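Local coordinates for protein naphthalene dioxygenase large subunit (Rhodococcus sp., PDB 2B1X) that serves as the large subunit of a Rieske-type oxygenase, carrying an iron-sulfur cluster and a separate mononuclear iron site, at residues A[212-217]-A[417-422]; A[240-245]-A[422-427]; A[251-256]-A[292-297]. One frame throughout, in Å; residues are numbered along the deposited sequence.

Contact 1: residues A[212-217]-A[417-422]. With FE (Fe (III) ion), chain G.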
ATOM      1  N   GLY A 212       9.045  -3.562  32.248  1.00 11.93           N
ATOM      2  CA  GLY A 212       9.608  -2.778  33.330  1.00 12.42           C
ATOM      3  C   GLY A 212       9.017  -1.411  33.583  1.00 13.18           C
ATOM      4  O   GLY A 212       9.322  -0.809  34.597  1.00 12.93           O
ATOM      5  N   ASP A 213       8.127  -0.940  32.719  1.00 13.03           N
ATOM      6  CA  ASP A 213       7.834   0.509  32.704  1.00 14.04           C
ATOM      7  C   ASP A 213       6.521   0.920  33.373  1.00 14.38           C
ATOM      8  O   ASP A 213       5.444   0.809  32.769  1.00 15.29           O
ATOM      9  CB  ASP A 213       7.872   1.002  31.237  1.00 12.48           C
ATOM     10  CG  ASP A 213       8.009   2.528  31.124  1.00 13.81           C
ATOM     11  OD1 ASP A 213       7.421   3.298  31.904  1.00 15.56           O
ATOM     12  OD2 ASP A 213       8.695   3.038  30.250  1.00 17.71           O
ATOM     13  N   ALA A 214       6.613   1.369  34.621  1.00 14.39           N
ATOM     14  CA  ALA A 214       5.524   2.029  35.300  1.00 13.78           C
ATOM     15  C   ALA A 214       5.645   3.545  35.138  1.00 13.70           C
ATOM     16  O   ALA A 214       4.638   4.255  35.133  1.00 13.54           O
ATOM     17  CB  ALA A 214       5.549   1.659  36.769  1.00 13.41           C
ATOM     18  N   TYR A 215       6.894   4.011  35.028  1.00 13.65           N
ATOM     19  CA  TYR A 215       7.273   5.440  34.868  1.00 13.52           C
ATOM     20  C   TYR A 215       6.380   6.216  33.902  1.00 13.49           C
ATOM     21  O   TYR A 215       5.999   7.350  34.222  1.00 12.75           O
ATOM     22  CB  TYR A 215       8.727   5.528  34.377  1.00 13.56           C
ATOM     23  CG  TYR A 215       9.367   6.915  34.313  1.00 12.88           C
ATOM     24  CD1 TYR A 215       9.064   7.930  35.249  1.00 14.14           C
ATOM     25  CD2 TYR A 215      10.288   7.203  33.308  1.00 12.50           C
ATOM     26  CE1 TYR A 215       9.687   9.199  35.158  1.00 13.92           C
ATOM     27  CE2 TYR A 215      10.889   8.447  33.214  1.00 12.33           C
ATOM     28  CZ  TYR A 215      10.612   9.424  34.129  1.00 12.36           C
ATOM     29  OH  TYR A 215      11.253  10.642  33.988  1.00 13.44           O
ATOM     30  N   HIS A 216       6.019   5.593  32.770  1.00 13.05           N
ATOM     31  CA  HIS A 216       5.191   6.226  31.706  1.00 12.74           C
ATOM     32  C   HIS A 216       3.765   6.590  32.108  1.00 12.14           C
ATOM     33  O   HIS A 216       3.143   7.455  31.515  1.00 11.96           O
ATOM     34  CB  HIS A 216       5.191   5.391  30.395  1.00 12.58           C
ATOM     35  CG  HIS A 216       4.209   4.255  30.379  1.00 13.39           C
ATOM     36  ND1 HIS A 216       4.371   3.118  31.149  1.00 13.56           N
ATOM     37  CD2 HIS A 216       3.037   4.091  29.711  1.00 14.34           C
ATOM     38  CE1 HIS A 216       3.350   2.301  30.937  1.00 13.26           C
ATOM     39  NE2 HIS A 216       2.530   2.862  30.067  1.00 12.60           N
ATOM     40  N   THR A 217       3.256   5.927  33.123  1.00 12.83           N
ATOM     41  CA  THR A 217       1.894   6.188  33.602  1.00 12.39           C
ATOM     42  C   THR A 217       1.629   7.679  33.792  1.00 12.58           C
ATOM     43  O   THR A 217       0.664   8.176  33.241  1.00 11.78           O
ATOM     44  CB  THR A 217       1.643   5.457  34.912  1.00 12.65           C
ATOM     45  OG1 THR A 217       1.732   4.051  34.700  1.00 13.20           O
ATOM     46  CG2 THR A 217       0.188   5.660  35.382  1.00 12.39           C
ATOM     47  N   LEU A 417      11.697  -1.001  44.477  1.00 16.03           N
ATOM     48  CA  LEU A 417      10.830   0.007  43.906  1.00 16.63           C
ATOM     49  C   LEU A 417      10.546  -0.442  42.472  1.00 17.22           C
ATOM     50  O   LEU A 417      11.254  -1.313  41.950  1.00 18.12           O
ATOM     51  CB  LEU A 417      11.500   1.391  43.962  1.00 16.62           C
ATOM     52  CG  LEU A 417      12.641   1.715  42.973  1.00 18.28           C
ATOM     53  CD1 LEU A 417      12.980   3.209  42.970  1.00 19.73           C
ATOM     54  CD2 LEU A 417      13.899   0.906  43.276  1.00 18.49           C
ATOM     55  N   ASP A 418       9.558   0.162  41.816  1.00 17.27           N
ATOM     56  CA  ASP A 418       9.274  -0.146  40.407  1.00 16.87           C
ATOM     57  C   ASP A 418       9.468   1.061  39.456  1.00 17.00           C
ATOM     58  O   ASP A 418       8.970   1.064  38.329  1.00 17.70           O
ATOM     59  CB  ASP A 418       7.889  -0.809  40.267  1.00 16.26           C
ATOM     60  CG  ASP A 418       7.717  -1.572  38.946  1.00 18.38           C
ATOM     61  OD1 ASP A 418       8.729  -1.982  38.304  1.00 17.36           O
ATOM     62  OD2 ASP A 418       6.585  -1.762  38.436  1.00 17.67           O
ATOM     63  N   TYR A 419      10.187   2.085  39.905  1.00 16.01           N
ATOM     64  CA  TYR A 419      10.765   3.053  38.990  1.00 16.01           C
ATOM     65  C   TYR A 419      12.224   2.622  38.763  1.00 15.00           C
ATOM     66  O   TYR A 419      13.111   3.003  39.501  1.00 14.51           O
ATOM     67  CB  TYR A 419      10.720   4.503  39.544  1.00 16.40           C
ATOM     68  CG  TYR A 419       9.366   5.173  39.478  1.00 18.09           C
ATOM     69  CD1 TYR A 419       8.985   6.080  40.471  1.00 20.49           C
ATOM     70  CD2 TYR A 419       8.441   4.873  38.448  1.00 19.09           C
ATOM     71  CE1 TYR A 419       7.713   6.704  40.439  1.00 22.86           C
ATOM     72  CE2 TYR A 419       7.172   5.481  38.406  1.00 21.30           C
ATOM     73  CZ  TYR A 419       6.815   6.403  39.419  1.00 24.26           C
ATOM     74  OH  TYR A 419       5.573   7.023  39.422  1.00 24.93           O
ATOM     75  N   ALA A 420      12.437   1.774  37.779  1.00 13.47           N
ATOM     76  CA  ALA A 420      13.785   1.344  37.421  1.00 13.66           C
ATOM     77  C   ALA A 420      13.741   0.922  35.966  1.00 13.12           C
ATOM     78  O   ALA A 420      12.654   0.800  35.395  1.00 13.13           O
ATOM     79  CB  ALA A 420      14.265   0.199  38.305  1.00 12.43           C
ATOM     80  N   GLU A 421      14.916   0.745  35.367  1.00 12.75           N
ATOM     81  CA  GLU A 421      15.025   0.283  33.985  1.00 11.80           C
ATOM     82  C   GLU A 421      15.942  -0.939  33.883  1.00 12.41           C
ATOM     83  O   GLU A 421      16.442  -1.293  32.779  1.00 12.60           O
ATOM     84  CB  GLU A 421      15.444   1.426  33.045  1.00 12.45           C
ATOM     85  CG  GLU A 421      14.307   2.411  32.787  1.00 11.51           C
ATOM     86  CD  GLU A 421      14.723   3.741  32.166  1.00 12.45           C
ATOM     87  OE1 GLU A 421      15.869   4.188  32.394  1.00 14.25           O
ATOM     88  OE2 GLU A 421      13.868   4.353  31.460  1.00 12.96           O
ATOM     89  N   ALA A 422      16.145  -1.604  35.022  1.00 11.28           N
ATOM     90  CA  ALA A 422      16.927  -2.852  35.074  1.00 11.84           C
ATOM     91  C   ALA A 422      16.282  -3.987  34.254  1.00 11.47           C
ATOM     92  O   ALA A 422      16.982  -4.744  33.543  1.00 12.53           O
ATOM     93  CB  ALA A 422      17.177  -3.294  36.522  1.00 10.43           C
TER
HETATM   94 FE    FE G 502       0.686   2.327  29.218  1.00 19.70          FE
HETATM   95  O   HOH W   1       9.252   2.214  35.768  1.00 22.48           O
HETATM   96  O   HOH W   2      11.120   3.949  32.091  1.00 21.56           O
HETATM   97  O   HOH W   3       0.093   1.243  31.055  1.00 21.56           O
HETATM   98  O   HOH W   4       1.459   0.252  28.680  1.00 26.37           O

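Contact 2: residues A[240-245]-A[422-427]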
ATOM      1  N   GLY A 240       6.445  -0.810  45.257  1.00 16.11           N
ATOM      2  CA  GLY A 240       6.492  -1.957  44.384  1.00 14.94           C
ATOM      3  C   GLY A 240       7.863  -2.596  44.322  1.00 14.49           C
ATOM      4  O   GLY A 240       8.817  -2.146  44.975  1.00 13.94           O
ATOM      5  N   GLU A 241       7.953  -3.635  43.496  1.00 13.76           N
ATOM      6  CA  GLU A 241       9.181  -4.387  43.275  1.00 12.92           C
ATOM      7  C   GLU A 241       9.426  -4.565  41.781  1.00 12.47           C
ATOM      8  O   GLU A 241       8.492  -4.775  41.035  1.00 12.45           O
ATOM      9  CB  GLU A 241       9.072  -5.732  43.972  1.00 12.10           C
ATOM     10  CG  GLU A 241      10.412  -6.376  44.289  1.00 12.10           C
ATOM     11  CD  GLU A 241      11.055  -5.870  45.586  1.00 15.39           C
ATOM     12  OE1 GLU A 241      10.405  -5.149  46.367  1.00 12.41           O
ATOM     13  OE2 GLU A 241      12.221  -6.248  45.858  1.00 18.12           O
ATOM     14  N   HIS A 242      10.679  -4.434  41.362  1.00 12.69           N
ATOM     15  CA  HIS A 242      11.137  -4.549  39.947  1.00 12.19           C
ATOM     16  C   HIS A 242      12.043  -5.793  39.860  1.00 12.35           C
ATOM     17  O   HIS A 242      13.106  -5.820  40.487  1.00 12.56           O
ATOM     18  CB  HIS A 242      11.948  -3.287  39.616  1.00 12.02           C
ATOM     19  CG  HIS A 242      12.258  -3.066  38.157  1.00 13.25           C
ATOM     20  ND1 HIS A 242      11.387  -2.431  37.303  1.00 12.27           N
ATOM     21  CD2 HIS A 242      13.383  -3.287  37.440  1.00 13.35           C
ATOM     22  CE1 HIS A 242      11.933  -2.314  36.105  1.00 14.13           C
ATOM     23  NE2 HIS A 242      13.158  -2.807  36.165  1.00 13.39           N
ATOM     24  N   ILE A 243      11.622  -6.828  39.119  1.00 12.07           N
ATOM     25  CA  ILE A 243      12.264  -8.156  39.184  1.00 12.39           C
ATOM     26  C   ILE A 243      12.643  -8.713  37.821  1.00 12.99           C
ATOM     27  O   ILE A 243      11.851  -8.679  36.878  1.00 12.44           O
ATOM     28  CB  ILE A 243      11.318  -9.197  39.852  1.00 12.33           C
ATOM     29  CG1 ILE A 243      10.889  -8.750  41.263  1.00 12.86           C
ATOM     30  CG2 ILE A 243      11.932 -10.625  39.804  1.00 11.92           C
ATOM     31  CD1 ILE A 243       9.395  -8.987  41.515  1.00 14.95           C
ATOM     32  N   HIS A 244      13.855  -9.238  37.697  1.00 12.85           N
ATOM     33  CA  HIS A 244      14.164  -9.904  36.449  1.00 13.48           C
ATOM     34  C   HIS A 244      14.859 -11.202  36.697  1.00 13.93           C
ATOM     35  O   HIS A 244      15.383 -11.461  37.774  1.00 12.59           O
ATOM     36  CB  HIS A 244      14.937  -9.025  35.464  1.00 12.56           C
ATOM     37  CG  HIS A 244      16.381  -8.851  35.794  1.00 13.97           C
ATOM     38  ND1 HIS A 244      16.853  -7.809  36.565  1.00 16.04           N
ATOM     39  CD2 HIS A 244      17.466  -9.577  35.441  1.00 16.61           C
ATOM     40  CE1 HIS A 244      18.165  -7.896  36.658  1.00 17.50           C
ATOM     41  NE2 HIS A 244      18.565  -8.957  35.980  1.00 17.76           N
ATOM     42  N   THR A 245      14.909 -11.964  35.630  1.00 13.96           N
ATOM     43  CA  THR A 245      15.262 -13.364  35.653  1.00 14.84           C
ATOM     44  C   THR A 245      16.248 -13.558  34.476  1.00 14.16           C
ATOM     45  O   THR A 245      16.491 -12.612  33.743  1.00 13.81           O
ATOM     46  CB  THR A 245      13.881 -14.016  35.472  1.00 15.96           C
ATOM     47  OG1 THR A 245      13.498 -14.658  36.682  1.00 18.14           O
ATOM     48  CG2 THR A 245      13.754 -14.974  34.311  1.00 13.72           C
ATOM     49  N   ALA A 422      16.145  -1.604  35.022  1.00 11.28           N
ATOM     50  CA  ALA A 422      16.927  -2.852  35.074  1.00 11.84           C
ATOM     51  C   ALA A 422      16.282  -3.987  34.254  1.00 11.47           C
ATOM     52  O   ALA A 422      16.982  -4.744  33.543  1.00 12.53           O
ATOM     53  CB  ALA A 422      17.177  -3.294  36.522  1.00 10.43           C
ATOM     54  N   ASN A 423      14.959  -4.091  34.318  1.00 11.59           N
ATOM     55  CA  ASN A 423      14.234  -5.079  33.502  1.00 11.41           C
ATOM     56  C   ASN A 423      14.381  -4.868  32.000  1.00 11.26           C
ATOM     57  O   ASN A 423      14.658  -5.833  31.273  1.00 11.85           O
ATOM     58  CB  ASN A 423      12.759  -5.142  33.879  1.00 10.87           C
ATOM     59  CG  ASN A 423      12.548  -5.702  35.253  1.00 11.66           C
ATOM     60  OD1 ASN A 423      13.527  -6.087  35.951  1.00 11.99           O
ATOM     61  ND2 ASN A 423      11.254  -5.767  35.685  1.00  9.33           N
ATOM     62  N   GLN A 424      14.215  -3.634  31.538  1.00 10.05           N
ATOM     63  CA  GLN A 424      14.396  -3.317  30.102  1.00 11.01           C
ATOM     64  C   GLN A 424      15.828  -3.617  29.634  1.00 11.17           C
ATOM     65  O   GLN A 424      16.043  -4.113  28.524  1.00 10.64           O
ATOM     66  CB  GLN A 424      14.050  -1.850  29.805  1.00 10.82           C
ATOM     67  CG  GLN A 424      12.581  -1.433  30.113  1.00 11.45           C
ATOM     68  CD  GLN A 424      12.308  -0.957  31.558  1.00 12.93           C
ATOM     69  OE1 GLN A 424      12.784  -1.549  32.524  1.00 12.18           O
ATOM     70  NE2 GLN A 424      11.515   0.106  31.686  1.00 12.24           N
ATOM     71  N   ARG A 425      16.799  -3.347  30.516  1.00 11.06           N
ATOM     72  CA  ARG A 425      18.201  -3.596  30.210  1.00 11.41           C
ATOM     73  C   ARG A 425      18.508  -5.083  30.060  1.00 10.63           C
ATOM     74  O   ARG A 425      19.257  -5.471  29.174  1.00 10.66           O
ATOM     75  CB  ARG A 425      19.079  -3.012  31.316  1.00 10.92           C
ATOM     76  CG  ARG A 425      19.299  -1.472  31.151  1.00 15.25           C
ATOM     77  CD  ARG A 425      20.574  -1.005  31.833  1.00 18.13           C
ATOM     78  NE  ARG A 425      20.280  -1.045  33.214  1.00 20.06           N
ATOM     79  CZ  ARG A 425      20.929  -1.690  34.163  1.00 21.52           C
ATOM     80  NH1 ARG A 425      22.055  -2.378  33.961  1.00 22.11           N
ATOM     81  NH2 ARG A 425      20.420  -1.601  35.368  1.00 20.49           N
ATOM     82  N   ASN A 426      17.973  -5.884  30.985  1.00 10.21           N
ATOM     83  CA  ASN A 426      18.053  -7.344  30.944  1.00 10.51           C
ATOM     84  C   ASN A 426      17.385  -7.928  29.697  1.00 10.49           C
ATOM     85  O   ASN A 426      17.860  -8.888  29.118  1.00 11.84           O
ATOM     86  CB  ASN A 426      17.384  -7.905  32.210  1.00  9.92           C
ATOM     87  CG  ASN A 426      17.415  -9.424  32.290  1.00 10.78           C
ATOM     88  OD1 ASN A 426      18.474 -10.034  32.333  1.00  9.65           O
ATOM     89  ND2 ASN A 426      16.239 -10.039  32.342  1.00 12.46           N
ATOM     90  N   PHE A 427      16.267  -7.348  29.290  1.00 11.09           N
ATOM     91  CA  PHE A 427      15.550  -7.836  28.123  1.00 11.01           C
ATOM     92  C   PHE A 427      16.433  -7.594  26.887  1.00 11.52           C
ATOM     93  O   PHE A 427      16.640  -8.490  26.072  1.00 12.00           O
ATOM     94  CB  PHE A 427      14.203  -7.099  28.029  1.00 11.32           C
ATOM     95  CG  PHE A 427      13.420  -7.393  26.775  1.00 12.00           C
ATOM     96  CD1 PHE A 427      12.383  -8.306  26.804  1.00 12.81           C
ATOM     97  CD2 PHE A 427      13.693  -6.703  25.590  1.00 10.68           C
ATOM     98  CE1 PHE A 427      11.624  -8.572  25.660  1.00 12.05           C
ATOM     99  CE2 PHE A 427      12.945  -6.978  24.427  1.00 14.42           C
ATOM    100  CZ  PHE A 427      11.887  -7.904  24.493  1.00 11.60           C
TER
HETATM  101  O   HOH W   5      15.137  -6.121  38.247  1.00 21.46           O

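Contact 3: residues A[251-256]-A[292-297]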
ATOM      1  N   LEU A 251       9.450  -8.491  35.287  1.00 11.14           N
ATOM      2  CA  LEU A 251       8.131  -8.003  35.699  1.00 12.02           C
ATOM      3  C   LEU A 251       8.247  -6.963  36.805  1.00 11.91           C
ATOM      4  O   LEU A 251       9.292  -6.827  37.441  1.00 12.22           O
ATOM      5  CB  LEU A 251       7.275  -9.141  36.242  1.00 11.49           C
ATOM      6  CG  LEU A 251       7.638  -9.833  37.552  1.00 12.45           C
ATOM      7  CD1 LEU A 251       6.372 -10.439  38.193  1.00 12.50           C
ATOM      8  CD2 LEU A 251       8.719 -10.907  37.368  1.00 10.57           C
ATOM      9  N   GLY A 252       7.153  -6.250  37.040  1.00 12.39           N
ATOM     10  CA  GLY A 252       7.043  -5.389  38.216  1.00 12.03           C
ATOM     11  C   GLY A 252       5.752  -5.674  38.941  1.00 12.41           C
ATOM     12  O   GLY A 252       4.779  -6.057  38.317  1.00 11.57           O
ATOM     13  N   ILE A 253       5.772  -5.499  40.267  1.00 12.75           N
ATOM     14  CA  ILE A 253       4.610  -5.693  41.113  1.00 13.65           C
ATOM     15  C   ILE A 253       4.439  -4.430  41.956  1.00 14.40           C
ATOM     16  O   ILE A 253       5.386  -4.003  42.652  1.00 14.65           O
ATOM     17  CB  ILE A 253       4.818  -6.937  42.033  1.00 13.67           C
ATOM     18  CG1 ILE A 253       5.256  -8.149  41.203  1.00 13.94           C
ATOM     19  CG2 ILE A 253       3.531  -7.215  42.882  1.00 14.00           C
ATOM     20  CD1 ILE A 253       5.493  -9.443  41.987  1.00 14.67           C
ATOM     21  N   ILE A 254       3.260  -3.826  41.874  1.00 14.68           N
ATOM     22  CA  ILE A 254       2.976  -2.592  42.599  1.00 16.12           C
ATOM     23  C   ILE A 254       1.766  -2.774  43.534  1.00 16.75           C
ATOM     24  O   ILE A 254       0.767  -3.373  43.148  1.00 16.86           O
ATOM     25  CB  ILE A 254       2.743  -1.409  41.636  1.00 15.81           C
ATOM     26  CG1 ILE A 254       3.976  -1.152  40.773  1.00 16.10           C
ATOM     27  CG2 ILE A 254       2.388  -0.126  42.450  1.00 14.62           C
ATOM     28  CD1 ILE A 254       3.784  -0.061  39.667  1.00 18.24           C
ATOM     29  N   GLY A 255       1.868  -2.294  44.765  1.00 18.26           N
ATOM     30  CA  GLY A 255       0.734  -2.319  45.693  1.00 20.24           C
ATOM     31  C   GLY A 255       0.333  -0.916  46.143  1.00 22.34           C
ATOM     32  O   GLY A 255       0.978   0.068  45.732  1.00 21.56           O
ATOM     33  N   PRO A 256      -0.712  -0.798  46.972  1.00 24.46           N
ATOM     34  CA  PRO A 256      -1.115   0.518  47.501  1.00 26.54           C
ATOM     35  C   PRO A 256      -0.164   1.022  48.597  1.00 28.49           C
ATOM     36  O   PRO A 256       0.513   0.200  49.224  1.00 28.39           O
ATOM     37  CB  PRO A 256      -2.494   0.246  48.094  1.00 26.45           C
ATOM     38  CG  PRO A 256      -2.445  -1.167  48.512  1.00 26.42           C
ATOM     39  CD  PRO A 256      -1.589  -1.872  47.476  1.00 24.33           C
ATOM     40  N   ALA A 292      -1.730  -4.580  43.490  1.00 14.92           N
ATOM     41  CA  ALA A 292      -2.670  -3.822  42.655  1.00 14.17           C
ATOM     42  C   ALA A 292      -2.358  -3.947  41.142  1.00 13.76           C
ATOM     43  O   ALA A 292      -3.275  -3.989  40.297  1.00 13.92           O
ATOM     44  CB  ALA A 292      -2.654  -2.354  43.057  1.00 14.11           C
ATOM     45  N   PHE A 293      -1.072  -3.986  40.801  1.00 13.19           N
ATOM     46  CA  PHE A 293      -0.633  -4.134  39.408  1.00 12.67           C
ATOM     47  C   PHE A 293       0.516  -5.107  39.277  1.00 12.57           C
ATOM     48  O   PHE A 293       1.478  -5.067  40.067  1.00 12.28           O
ATOM     49  CB  PHE A 293      -0.156  -2.814  38.816  1.00 13.02           C
ATOM     50  CG  PHE A 293      -1.130  -1.704  38.979  1.00 15.68           C
ATOM     51  CD1 PHE A 293      -0.921  -0.728  39.947  1.00 15.98           C
ATOM     52  CD2 PHE A 293      -2.251  -1.617  38.157  1.00 17.69           C
ATOM     53  CE1 PHE A 293      -1.818   0.309  40.108  1.00 17.33           C
ATOM     54  CE2 PHE A 293      -3.166  -0.587  38.332  1.00 17.50           C
ATOM     55  CZ  PHE A 293      -2.951   0.370  39.311  1.00 17.02           C
ATOM     56  N   ILE A 294       0.414  -5.979  38.275  1.00 12.30           N
ATOM     57  CA  ILE A 294       1.551  -6.776  37.846  1.00 11.75           C
ATOM     58  C   ILE A 294       1.661  -6.560  36.356  1.00 11.64           C
ATOM     59  O   ILE A 294       0.680  -6.704  35.634  1.00 10.97           O
ATOM     60  CB  ILE A 294       1.320  -8.273  38.098  1.00 12.21           C
ATOM     61  CG1 ILE A 294       1.150  -8.574  39.583  1.00 12.20           C
ATOM     62  CG2 ILE A 294       2.472  -9.103  37.546  1.00 12.08           C
ATOM     63  CD1 ILE A 294       0.464  -9.958  39.833  1.00 13.72           C
ATOM     64  N   HIS A 295       2.867  -6.273  35.905  1.00 11.39           N
ATOM     65  CA  HIS A 295       3.149  -6.132  34.477  1.00 11.88           C
ATOM     66  C   HIS A 295       4.477  -6.832  34.173  1.00 12.07           C
ATOM     67  O   HIS A 295       5.405  -6.751  34.973  1.00 12.57           O
ATOM     68  CB  HIS A 295       3.229  -4.651  34.110  1.00 11.65           C
ATOM     69  CG  HIS A 295       4.284  -3.902  34.881  1.00 14.40           C
ATOM     70  ND1 HIS A 295       5.559  -3.703  34.403  1.00 18.83           N
ATOM     71  CD2 HIS A 295       4.257  -3.346  36.117  1.00 15.69           C
ATOM     72  CE1 HIS A 295       6.267  -3.030  35.301  1.00 17.31           C
ATOM     73  NE2 HIS A 295       5.492  -2.784  36.342  1.00 15.15           N
ATOM     74  N   GLY A 296       4.564  -7.535  33.039  1.00 11.83           N
ATOM     75  CA  GLY A 296       5.780  -8.242  32.716  1.00 11.32           C
ATOM     76  C   GLY A 296       5.829  -8.700  31.279  1.00 11.51           C
ATOM     77  O   GLY A 296       4.844  -8.638  30.528  1.00 10.85           O
ATOM     78  N   THR A 297       7.002  -9.161  30.884  1.00 11.28           N
ATOM     79  CA  THR A 297       7.139  -9.727  29.557  1.00 11.74           C
ATOM     80  C   THR A 297       7.864 -11.042  29.691  1.00 11.86           C
ATOM     81  O   THR A 297       8.879 -11.141  30.393  1.00 11.25           O
ATOM     82  CB  THR A 297       7.922  -8.754  28.655  1.00 11.89           C
ATOM     83  OG1 THR A 297       7.074  -7.640  28.367  1.00 12.19           O
ATOM     84  CG2 THR A 297       8.239  -9.389  27.299  1.00 13.15           C
TER

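Contact 1: residues A[212-217]-A[417-422]
Y215 and Y419 meet where the loop 212-217, which supplies H216 to the two-histidine, one-carboxylate iron site completed by H221 and D372, lies against the 417-422 loop that leads into helix 422-436. The Y419 ring carries the packing: with CG opposite its carbonyl carbon (chi1 -76°), it lies against the Y215 backbone, CE2 3.5 Å from Y215 CA and at the edge of the Y215 ring. Beside it, the A214 methyl faces D418, with CB 3.8 Å from D418 O.

No direct hydrogen bond joins the two loops; water bridges them. One molecule accepts from Y215 N and lies within donating distance of both G212 O and D418 O, the latter at 2.8 Å. A second water lies 2.8 Å from E421 OE2 and is more weakly bonded to D213 OD2. These carboxylates also reach a second copy of the protein: D213 bonds to its H111 and E421 to its H90 and R91, residues of its iron-sulfur pocket. The contact thus lies where metal centres of neighbouring subunits approach each other.

Within 212-217, D213 positions the iron ligand. Its OD1 accepts from H216 N in an Asx motif and from H216 ND1 at 3.1 Å, the latter from above the carboxylate plane. With ND1 held in this way, the other ring nitrogen, NE2, is turned to the iron and coordinates it at 2.1 Å.

Contact 2: residues A[240-245]-A[422-427]
H242 of strand 240-244 and N423 in the first turn of helix 422-436 lie face to face, their planes only 17° apart. The amide carbon N423 CG sits over one ring face, offset toward the rim. There H242 NE2 accepts a nearly straight hydrogen bond from N423 N at 2.9 Å, tilted from the ring plane, and D418 holds the other ring nitrogen, ND1. N423 thus both stacks on and bonds to the histidine, while its ND2 donates to L251 O and V211 O.

With H244 CG between the backbone N and the carbonyl carbon (chi1 76°), the H244 ring lies against N426, whose CB makes a CH-pi contact over one face, 3.9 Å from the centroid, though the modelled pair is too tight to be trusted in detail. A water at the edge of the H244 ring joins ND1 to N423 OD1. N426 ND2 donates to T245 O at 2.9 Å.

Over 240-244 and 422-427 the axes run nearly parallel, 13° apart, and approach to 8.1 Å. The last helix packs on the antiparallel sheet, consistent with the helix-grip (Bet v 1-like) fold: strand 240-244 lies between strands 250-254 and 413-415, and Q424 and F427 carry the packing to helix 204-212.

Contact 3: residues A[251-256]-A[292-297]
L251 and I294 lie side by side on one face of an antiparallel strand pair, pointing the same way, with L251 CD1 4.2 Å from I294 CG2. I253 joins them there, its CG2 against I294 CG1, and helix 174-181 packs on this face through Y176 and V180. The pair, strands 250-254 and 293-298, belongs to the large antiparallel sheet of the catalytic domain, a member of the Bet v 1-like clan. At L251 and G296 the backbones come unusually close, CA to CA 3.8 Å, which the absence of a side chain on G296 permits.

The other face carries I254, F293 and H295. I254 CB stands at the edge of the F293 ring, 4.1 Å from CD1. A chi1 of 59° folds the H295 ring back over its own backbone and across the neighbouring strand, where one face lies over G252, whose CA makes a CH-pi contact 3.9 Å from the centroid. Having no side chain, G252 lets the imidazole lie directly on its backbone. Both ring nitrogens are engaged beyond the pair: ND1 with F210 O, and NE2 with D418.

Between the side chains runs the backbone ladder. G252 and H295 form one hydrogen-bonded pair, with G252 N to H295 O at 2.8 Å, and I254 and F293 form the next. Between them, the CA-H groups of I253 and I294 point at the carbonyls of F293 and G252. At its A292 end the ladder closes in a classic beta bulge, in which A292 and F293 both face I254: I254 O accepts from F293 N at 3.0 Å and from A292 N at 2.8 Å.

In the fold
From the N terminus, the chain leaves helix 204-212 through the iron-binding loop 212-217, which is the first half of contact 1 and waits some 200 residues for its partner. Strands 240-244 and 250-254 follow as sheet neighbours. Contact 3 closes first, when strand 293-298 returns beside 250-254, and so lies within the spans of both other contacts. Contact 1 closes at 417-422 and contact 2 directly after it at 422-427; the two share A422, and their segments alternate along the chain. D418 of contact 1 reaches both other contacts through its carboxylate. Together the three contacts tie the iron loop, the sheet and helix 422-436.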